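Local coordinates for protein cerato-platanin 1 (Moniliophthora perniciosa, PDB 3SUJ) that is of unknown function but belongs to the secreted cerato-platanin family, adopts a double-psi beta-barrel fold and binds zinc ions, at residues Tyr64-Ser69 against Val113-Val118; Leu5-Ala10 against Ala92-Met97; Ser16-Val21 against Asn28-Lys33. All blocks are in the same frame, centred on the assembly; numbering follows the deposited sequence.

In the fold
Interactions 1 and 2 belong to one mixed beta-sheet: strand 3-7 pairs with strand 111-118 along one side and with strand 90-92 along the other, so the two contacts touch where Leu5 packs on Leu66 and Val113. Both are partly buried. Interaction 1 is antiparallel pairing, with a largely apolar face, partly buried, and a more polar one. Interaction 2 combines a short parallel bridge with the start of helix 94-101, and its chemistry shifts from buried Leu5 and Met97 to exposed Glu9. Interaction 3 is a surface contact, its centre about 24 Å from that of interaction 1. It joins two loop segments without any hydrogen bond between them, relying on leucine and tyrosine side chains.

Interaction 1: Tyr64-Ser69 against Val113-Val118; sequences YQLTYS and VDVRKV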
loop_
_atom_site.group_PDB
_atom_site.type_symbol
_atom_site.label_atom_id
_atom_site.label_comp_id
_atom_site.label_asym_id
_atom_site.label_seq_id
_atom_site.Cartn_x
_atom_site.Cartn_y
_atom_site.Cartn_z
ATOM N N TYR A 64 1.180 6.933 1.500
ATOM C CA TYR A 64 0.283 7.505 0.494
ATOM C C TYR A 64 -1.114 7.537 1.026
ATOM O O TYR A 64 -1.656 6.461 1.449
ATOM C CB TYR A 64 0.340 6.680 -0.819
ATOM C CG TYR A 64 1.653 6.792 -1.491
ATOM C CD1 TYR A 64 1.854 7.783 -2.458
ATOM C CD2 TYR A 64 2.696 5.926 -1.248
ATOM C CE1 TYR A 64 3.057 7.929 -3.140
ATOM C CE2 TYR A 64 3.919 6.072 -1.944
ATOM C CZ TYR A 64 4.052 7.019 -2.902
ATOM O OH TYR A 64 5.284 7.110 -3.557
ATOM N N GLN A 65 -1.762 8.679 0.958
ATOM C CA GLN A 65 -3.171 8.785 1.214
ATOM C C GLN A 65 -3.937 8.525 -0.047
ATOM O O GLN A 65 -3.730 9.184 -1.086
ATOM C CB GLN A 65 -3.453 10.189 1.671
ATOM C CG GLN A 65 -4.968 10.424 1.992
ATOM C CD GLN A 65 -5.233 11.893 2.278
ATOM O OE1 GLN A 65 -4.754 12.752 1.491
ATOM N NE2 GLN A 65 -5.881 12.235 3.355
ATOM N N LEU A 66 -4.789 7.508 0.002
ATOM C CA LEU A 66 -5.599 7.103 -1.139
ATOM C C LEU A 66 -7.047 7.326 -0.793
ATOM O O LEU A 66 -7.517 6.807 0.185
ATOM C CB LEU A 66 -5.371 5.631 -1.478
ATOM C CG LEU A 66 -3.918 5.212 -1.669
ATOM C CD1 LEU A 66 -3.793 3.677 -1.937
ATOM C CD2 LEU A 66 -3.273 5.916 -2.814
ATOM N N THR A 67 -7.713 8.121 -1.621
ATOM C CA THR A 67 -9.091 8.523 -1.340
ATOM C C THR A 67 -9.997 8.042 -2.425
ATOM O O THR A 67 -9.782 8.243 -3.612
ATOM C CB THR A 67 -9.216 10.086 -1.205
ATOM O OG1 THR A 67 -8.315 10.485 -0.119
ATOM C CG2 THR A 67 -10.652 10.448 -0.823
ATOM N N TYR A 68 -11.017 7.341 -1.920
ATOM C CA TYR A 68 -12.064 6.736 -2.828
ATOM C C TYR A 68 -13.340 7.454 -2.602
ATOM O O TYR A 68 -13.796 7.593 -1.474
ATOM C CB TYR A 68 -12.235 5.241 -2.541
ATOM C CG TYR A 68 -13.274 4.564 -3.398
ATOM C CD1 TYR A 68 -13.135 4.482 -4.762
ATOM C CD2 TYR A 68 -14.403 4.042 -2.807
ATOM C CE1 TYR A 68 -14.125 3.821 -5.561
ATOM C CE2 TYR A 68 -15.403 3.372 -3.600
ATOM C CZ TYR A 68 -15.190 3.342 -4.917
ATOM O OH TYR A 68 -16.126 2.672 -5.724
ATOM N N SER A 69 -13.889 7.915 -3.737
ATOM C CA SER A 69 -15.204 8.563 -3.679
ATOM C C SER A 69 -16.200 7.628 -4.342
ATOM O O SER A 69 -16.247 7.545 -5.580
ATOM C CB SER A 69 -15.116 9.811 -4.507
ATOM O OG SER A 69 -14.290 10.716 -3.817
ATOM N N VAL A 113 -8.699 6.087 -7.498
ATOM C CA VAL A 113 -8.538 6.874 -6.261
ATOM C C VAL A 113 -7.770 8.149 -6.530
ATOM O O VAL A 113 -6.983 8.233 -7.462
ATOM C CB VAL A 113 -7.794 6.047 -5.175
ATOM C CG1 VAL A 113 -8.616 4.831 -4.725
ATOM C CG2 VAL A 113 -6.429 5.638 -5.645
ATOM N N ASP A 114 -7.973 9.108 -5.635
ATOM C CA ASP A 114 -6.989 10.253 -5.593
ATOM C C ASP A 114 -5.854 9.906 -4.696
ATOM O O ASP A 114 -6.063 9.276 -3.684
ATOM C CB ASP A 114 -7.721 11.511 -5.038
ATOM C CG ASP A 114 -8.440 12.183 -6.102
ATOM O OD1 ASP A 114 -7.757 12.856 -6.902
ATOM O OD2 ASP A 114 -9.646 11.988 -6.202
ATOM N N VAL A 115 -4.634 10.286 -5.004
ATOM C CA VAL A 115 -3.452 9.949 -4.244
ATOM C C VAL A 115 -2.706 11.216 -3.874
ATOM O O VAL A 115 -2.486 12.087 -4.788
ATOM C CB VAL A 115 -2.575 8.991 -5.036
ATOM C CG1 VAL A 115 -2.241 9.479 -6.413
ATOM C CG2 VAL A 115 -1.279 8.668 -4.268
ATOM N N ARG A 116 -2.202 11.264 -2.653
ATOM C CA ARG A 116 -1.265 12.288 -2.261
ATOM C C ARG A 116 -0.235 11.607 -1.404
ATOM O O ARG A 116 -0.625 10.826 -0.499
ATOM C CB ARG A 116 -2.093 13.245 -1.404
ATOM C CG ARG A 116 -1.659 14.602 -1.027
ATOM C CD ARG A 116 -3.086 15.184 -1.146
ATOM N NE ARG A 116 -3.175 16.331 -1.979
ATOM C CZ ARG A 116 -3.448 17.501 -1.450
ATOM N NH1 ARG A 116 -3.646 17.592 -0.134
ATOM N NH2 ARG A 116 -3.388 18.520 -2.208
ATOM N N LYS A 117 1.036 11.868 -1.566
ATOM C CA LYS A 117 2.035 11.457 -0.564
ATOM C C LYS A 117 1.906 12.338 0.657
ATOM O O LYS A 117 1.748 13.573 0.494
ATOM C CB LYS A 117 3.426 11.570 -1.124
ATOM C CG LYS A 117 4.369 10.852 -0.062
ATOM C CD LYS A 117 5.807 10.801 -0.411
ATOM C CE LYS A 117 6.145 9.872 -1.678
ATOM N NZ LYS A 117 7.541 9.897 -1.829
ATOM N N VAL A 118 1.802 11.764 1.848
ATOM C CA VAL A 118 1.606 12.503 3.104
ATOM C C VAL A 118 2.692 12.091 4.096
ATOM O O VAL A 118 3.479 11.190 3.887
ATOM C CB VAL A 118 0.187 12.245 3.690
ATOM C CG1 VAL A 118 -0.903 12.721 2.739
ATOM C CG2 VAL A 118 -0.040 10.717 4.008
HETATM O O HOH W 1 -11.532 10.330 -4.620
#
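The Tyr64 ring is approached obliquely by Val115 and Lys117, with Val115 CG2 3.7 Å from Tyr64 CD1 and Lys117 CE 3.4 Å from Tyr64 OH; elsewhere Phe90 joins it in a T-shaped stack. The lysine chain turns at its third torsion (chi3 -67°), which carries CE past the phenol while NZ continues to hydrogen bonds with Asn59 and Ser62. Two further flat groups, the Gln65 amide and the Arg116 guanidinium, have planes 22° apart but no stack: Gln65 OE1 lies 4.0 Å from Arg116 CD, the guanidinium turns off from the amide, and Gln65 NE2 bonds to Tyr79. Val118 CG1 covers Gln65 CB at 3.7 Å. Between these two faces runs an antiparallel ladder in which Gln65-Arg116 and Thr67-Asp114 are hydrogen-bonded pairs, each closed by two backbone bonds. In the non-hydrogen-bonded pair between them, Val115 CG2 wedges between Tyr64 and Leu66, 3.7 Å from Leu66 CD2. A water at the strand end donates to Thr67 O and Asp114 OD2 and accepts from Ser69 OG. The chemistry thus divides largely by face: Leu66 and Val113 continue the apolar packing onto Leu5, Lys117 and Tyr64 form its polar end beside Asp51, a zinc-binding residue of this protein, and Gln65 and Thr67 find polar partners on strand 76-83.

Interaction 2: Leu5-Ala10 against Ala92-Met97; sequences LSYDEA and ASKQAM
Met97 and Lys94 take up different parts of the Tyr7 side chain, and together they make the tightly packed part of the contact. Met97 runs extended from the helix with CG anti to its N (chi1 -173°), which brings SD to 3.8 Å from Tyr7 CD1 in an oblique Met-aromatic contact. The methyl group reaches on to the backbone, Met97 CE lying 3.7 Å from Leu5 O, and Leu5 CD1 packs on Ala92 CB at 4.0 Å. Lys94 lies alongside Tyr7, its CB 3.5 Å from Tyr7 CD2 and its CG and CD following on along Tyr7 CE2. Backbone pairing fixes this part: Tyr7 and Ala92 form a parallel bridge in which Ala92 N donates to Ser6 O and Asp8 N donates to Ala92 O, both at 2.9 Å.

Toward solvent, at exposed Asp8 and Glu9, the fit becomes looser and more polar. Glu9 CG sits at the edge of the Tyr7 ring, and Glu9 CD approaches Lys94 CD to 3.7 Å, yet the charged ends do not meet; Lys94 NZ instead makes a salt bridge to Asp98. An Asx turn shapes the bend after the strand, with Asp8 OD1 accepting from Ala10 N.

Ser93 is the N-cap of helix 94-101: its OG accepts from Ala96 N and also bonds to Pro44 O. Through this cap the chain passes from strand 90-92 into the helix, with strand 3-7 at its side. Helix 105-108 adds Ala105 against Tyr7 and Met97, while Val111 of strand 111-118, the neighbour of strand 3-7 in the sheet, touches Leu5 and Met97.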
loop_
_atom_site.group_PDB
_atom_site.type_symbol
_atom_site.label_atom_id
_atom_site.label_comp_id
_atom_site.label_asym_id
_atom_site.label_seq_id
_atom_site.Cartn_x
_atom_site.Cartn_y
_atom_site.Cartn_z
ATOM N N LEU A 5 -6.206 1.660 -8.082
ATOM C CA LEU A 5 -5.929 0.877 -6.891
ATOM C C LEU A 5 -6.511 -0.540 -7.080
ATOM O O LEU A 5 -7.714 -0.683 -7.298
ATOM C CB LEU A 5 -6.529 1.535 -5.640
ATOM C CG LEU A 5 -6.382 0.650 -4.400
ATOM C CD1 LEU A 5 -4.985 0.473 -3.939
ATOM C CD2 LEU A 5 -7.210 1.196 -3.279
ATOM N N SER A 6 -5.649 -1.511 -6.876
ATOM C CA SER A 6 -6.009 -2.950 -6.916
ATOM C C SER A 6 -5.643 -3.546 -5.606
ATOM O O SER A 6 -5.116 -2.830 -4.719
ATOM C CB SER A 6 -5.226 -3.632 -8.011
ATOM O OG SER A 6 -5.630 -3.010 -9.265
ATOM N N TYR A 7 -5.879 -4.844 -5.416
ATOM C CA TYR A 7 -5.460 -5.475 -4.164
ATOM C C TYR A 7 -4.723 -6.774 -4.447
ATOM O O TYR A 7 -4.861 -7.352 -5.553
ATOM C CB TYR A 7 -6.594 -5.692 -3.213
ATOM C CG TYR A 7 -7.525 -6.803 -3.494
ATOM C CD1 TYR A 7 -8.610 -6.593 -4.294
ATOM C CD2 TYR A 7 -7.326 -8.057 -2.906
ATOM C CE1 TYR A 7 -9.475 -7.634 -4.577
ATOM C CE2 TYR A 7 -8.180 -9.105 -3.133
ATOM C CZ TYR A 7 -9.246 -8.905 -3.962
ATOM O OH TYR A 7 -10.220 -9.916 -4.241
ATOM N N ASP A 8 -4.001 -7.250 -3.466
ATOM C CA ASP A 8 -3.362 -8.578 -3.574
ATOM C C ASP A 8 -3.280 -9.080 -2.167
ATOM O O ASP A 8 -2.696 -8.450 -1.297
ATOM C CB ASP A 8 -1.961 -8.489 -4.171
ATOM C CG ASP A 8 -1.454 -9.820 -4.614
ATOM O OD1 ASP A 8 -1.362 -10.728 -3.798
ATOM O OD2 ASP A 8 -1.266 -10.012 -5.884
ATOM N N GLU A 9 -3.855 -10.273 -1.913
ATOM C CA GLU A 9 -3.844 -10.905 -0.577
ATOM C C GLU A 9 -2.513 -11.310 -0.102
ATOM O O GLU A 9 -2.382 -11.562 1.090
ATOM C CB GLU A 9 -4.845 -12.081 -0.546
ATOM C CG GLU A 9 -6.235 -11.571 -0.682
ATOM C CD GLU A 9 -7.326 -12.634 -0.408
ATOM O OE1 GLU A 9 -7.585 -12.845 0.745
ATOM O OE2 GLU A 9 -7.970 -13.088 -1.349
ATOM N N ALA A 10 -1.488 -11.272 -0.937
ATOM C CA ALA A 10 -0.155 -11.450 -0.421
ATOM C C ALA A 10 0.146 -10.451 0.681
ATOM O O ALA A 10 0.856 -10.733 1.607
ATOM C CB ALA A 10 0.886 -11.370 -1.489
ATOM N N ALA A 92 -2.902 -2.626 -2.867
ATOM C CA ALA A 92 -2.890 -2.731 -1.401
ATOM C C ALA A 92 -3.309 -4.098 -0.959
ATOM O O ALA A 92 -3.680 -4.957 -1.761
ATOM C CB ALA A 92 -3.789 -1.673 -0.808
ATOM N N SER A 93 -3.220 -4.353 0.340
ATOM C CA SER A 93 -3.846 -5.516 0.927
ATOM C C SER A 93 -5.303 -5.548 0.595
ATOM O O SER A 93 -5.956 -4.494 0.424
ATOM C CB SER A 93 -3.609 -5.654 2.449
ATOM O OG SER A 93 -4.411 -4.675 3.350
ATOM N N LYS A 94 -5.941 -6.764 0.661
ATOM C CA LYS A 94 -7.392 -6.838 0.575
ATOM C C LYS A 94 -8.034 -6.110 1.765
ATOM O O LYS A 94 -9.032 -5.444 1.526
ATOM C CB LYS A 94 -7.865 -8.305 0.499
ATOM C CG LYS A 94 -9.327 -8.392 0.196
ATOM C CD LYS A 94 -9.724 -9.872 0.130
ATOM C CE LYS A 94 -11.207 -9.927 -0.100
ATOM N NZ LYS A 94 -11.995 -9.713 1.152
ATOM N N GLN A 95 -7.499 -6.271 2.954
ATOM C CA GLN A 95 -8.099 -5.572 4.106
ATOM C C GLN A 95 -8.110 -4.044 3.847
ATOM O O GLN A 95 -9.093 -3.385 4.166
ATOM C CB GLN A 95 -7.341 -5.886 5.357
ATOM C CG GLN A 95 -7.682 -7.249 5.965
ATOM C CD GLN A 95 -6.710 -7.639 6.974
ATOM O OE1 GLN A 95 -6.942 -7.329 8.202
ATOM N NE2 GLN A 95 -5.603 -8.245 6.551
ATOM N N ALA A 96 -7.032 -3.486 3.331
ATOM C CA ALA A 96 -6.996 -2.057 3.085
ATOM C C ALA A 96 -8.019 -1.649 2.043
ATOM O O ALA A 96 -8.728 -0.653 2.214
ATOM C CB ALA A 96 -5.627 -1.723 2.669
ATOM N N MET A 97 -8.135 -2.430 0.946
ATOM C CA MET A 97 -9.069 -2.061 -0.077
ATOM C C MET A 97 -10.525 -2.270 0.394
ATOM O O MET A 97 -11.387 -1.483 -0.003
ATOM C CB MET A 97 -8.766 -2.796 -1.402
ATOM C CG MET A 97 -9.662 -2.249 -2.535
ATOM S SD MET A 97 -9.055 -2.852 -4.123
ATOM C CE MET A 97 -10.323 -2.314 -5.227
#

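Interaction 3: Ser16-Val21 against Asn28-Lys33; sequences SSLLSV and NGLYPK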
loop_
_atom_site.group_PDB
_atom_site.type_symbol
_atom_site.label_atom_id
_atom_site.label_comp_id
_atom_site.label_asym_id
_atom_site.label_seq_id
_atom_site.Cartn_x
_atom_site.Cartn_y
_atom_site.Cartn_z
ATOM N N SER A 16 4.953 -12.621 6.129
ATOM C CA SER A 16 5.892 -12.552 4.997
ATOM C C SER A 16 7.066 -11.633 5.258
ATOM O O SER A 16 6.929 -10.613 5.948
ATOM C CB SER A 16 5.127 -12.081 3.750
ATOM O OG SER A 16 4.162 -13.075 3.456
ATOM N N SER A 17 8.239 -11.987 4.787
ATOM C CA SER A 17 9.417 -11.239 5.035
ATOM C C SER A 17 9.507 -9.958 4.187
ATOM O O SER A 17 9.117 -9.946 3.018
ATOM C CB SER A 17 10.632 -12.126 4.691
ATOM O OG SER A 17 11.812 -11.432 4.858
ATOM N N LEU A 18 10.107 -8.900 4.721
ATOM C CA LEU A 18 10.400 -7.751 3.877
ATOM C C LEU A 18 11.411 -8.076 2.796
ATOM O O LEU A 18 11.534 -7.352 1.808
ATOM C CB LEU A 18 10.894 -6.552 4.650
ATOM C CG LEU A 18 9.789 -5.570 5.098
ATOM C CD1 LEU A 18 9.096 -4.849 3.884
ATOM C CD2 LEU A 18 8.796 -6.226 6.009
ATOM N N LEU A 19 12.139 -9.187 2.916
ATOM C CA LEU A 19 13.004 -9.644 1.804
ATOM C C LEU A 19 12.236 -10.105 0.590
ATOM O O LEU A 19 12.839 -10.205 -0.494
ATOM C CB LEU A 19 14.027 -10.703 2.285
ATOM C CG LEU A 19 14.940 -10.229 3.377
ATOM C CD1 LEU A 19 15.731 -11.475 3.889
ATOM C CD2 LEU A 19 15.811 -9.053 2.934
ATOM N N SER A 20 10.932 -10.265 0.704
ATOM C CA SER A 20 10.088 -10.733 -0.415
ATOM C C SER A 20 9.553 -9.659 -1.357
ATOM O O SER A 20 8.903 -9.981 -2.339
ATOM C CB SER A 20 8.902 -11.545 0.098
ATOM O OG SER A 20 7.878 -10.756 0.684
ATOM N N VAL A 21 9.829 -8.388 -1.017
ATOM C CA VAL A 21 9.298 -7.258 -1.812
ATOM C C VAL A 21 10.456 -6.426 -2.297
ATOM O O VAL A 21 11.616 -6.559 -1.895
ATOM C CB VAL A 21 8.285 -6.467 -0.930
ATOM C CG1 VAL A 21 7.070 -7.314 -0.586
ATOM C CG2 VAL A 21 8.994 -5.928 0.320
ATOM N N ASN A 28 17.606 2.435 1.244
ATOM C CA ASN A 28 16.179 2.802 1.312
ATOM C C ASN A 28 15.271 1.590 1.653
ATOM O O ASN A 28 14.029 1.716 1.729
ATOM C CB ASN A 28 15.750 3.452 -0.005
ATOM C CG ASN A 28 16.423 4.725 -0.210
ATOM O OD1 ASN A 28 16.465 5.526 0.734
ATOM N ND2 ASN A 28 16.994 4.981 -1.360
ATOM N N GLY A 29 15.816 0.420 1.830
ATOM C CA GLY A 29 15.025 -0.769 2.109
ATOM C C GLY A 29 14.527 -0.807 3.521
ATOM O O GLY A 29 14.978 -0.067 4.399
ATOM N N LEU A 30 13.620 -1.694 3.778
ATOM C CA LEU A 30 12.864 -1.713 5.038
ATOM C C LEU A 30 13.317 -2.823 5.958
ATOM O O LEU A 30 12.950 -2.791 7.143
ATOM C CB LEU A 30 11.366 -1.826 4.719
ATOM C CG LEU A 30 10.880 -0.584 3.970
ATOM C CD1 LEU A 30 9.449 -0.831 3.522
ATOM C CD2 LEU A 30 10.981 0.722 4.845
ATOM N N TYR A 31 14.082 -3.760 5.434
ATOM C CA TYR A 31 14.732 -4.817 6.215
ATOM C C TYR A 31 16.189 -4.378 6.506
ATOM O O TYR A 31 16.898 -3.896 5.624
ATOM C CB TYR A 31 14.724 -6.087 5.386
ATOM C CG TYR A 31 15.127 -7.316 6.104
ATOM C CD1 TYR A 31 14.189 -8.200 6.646
ATOM C CD2 TYR A 31 16.479 -7.641 6.194
ATOM C CE1 TYR A 31 14.585 -9.387 7.257
ATOM C CE2 TYR A 31 16.879 -8.780 6.842
ATOM C CZ TYR A 31 15.927 -9.652 7.342
ATOM O OH TYR A 31 16.317 -10.824 7.936
ATOM N N PRO A 32 16.672 -4.591 7.732
ATOM C CA PRO A 32 16.090 -5.341 8.845
ATOM C C PRO A 32 15.316 -4.497 9.856
ATOM O O PRO A 32 14.878 -5.064 10.836
ATOM C CB PRO A 32 17.344 -6.002 9.505
ATOM C CG PRO A 32 18.430 -5.026 9.155
ATOM C CD PRO A 32 17.991 -4.028 8.106
ATOM N N LYS A 33 15.064 -3.204 9.612
ATOM C CA LYS A 33 14.284 -2.386 10.528
ATOM C C LYS A 33 12.904 -3.033 10.764
ATOM O O LYS A 33 12.387 -3.095 11.899
ATOM C CB LYS A 33 14.118 -0.999 9.996
ATOM C CG LYS A 33 13.393 -0.098 10.952
ATOM C CD LYS A 33 13.382 1.341 10.426
ATOM C CE LYS A 33 12.578 2.230 11.299
ATOM N NZ LYS A 33 12.577 3.641 10.824
#
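Leu19 lies over one face of the Tyr31 ring in a CH-pi contact, presented by a 3-10 turn that opens with an ST turn at Ser17. Leu19 CG stands 3.8 Å from the ring centroid and only 7° off the ring normal, so the isobutyl group lies across that face, Leu19 CD1 above Tyr31 CZ and Leu19 CD2 above the CG-CD2 side of the ring. This placement follows from two first torsions, Leu19 CG beside its own N (chi1 -59°) and Tyr31 CG anti to its N (chi1 -170°). With an alanine here in place of Tyr31, the exposed Leu19 would probably lose the surface its branches lie on and be set free to turn. Leu18 is the buried partner: its CB lies near the ring plane at the edge, 4.2 Å from Tyr31 CD1, and also touches Tyr31 CB, while Leu18 CD1 crosses to Leu30 CB. The turn that carries both leucines is held from within: Ser17 OG accepts from Leu19 N, and Ser17 O takes two donors, Ser20 N at 3.0 Å and Ser20 OG at 2.8 Å.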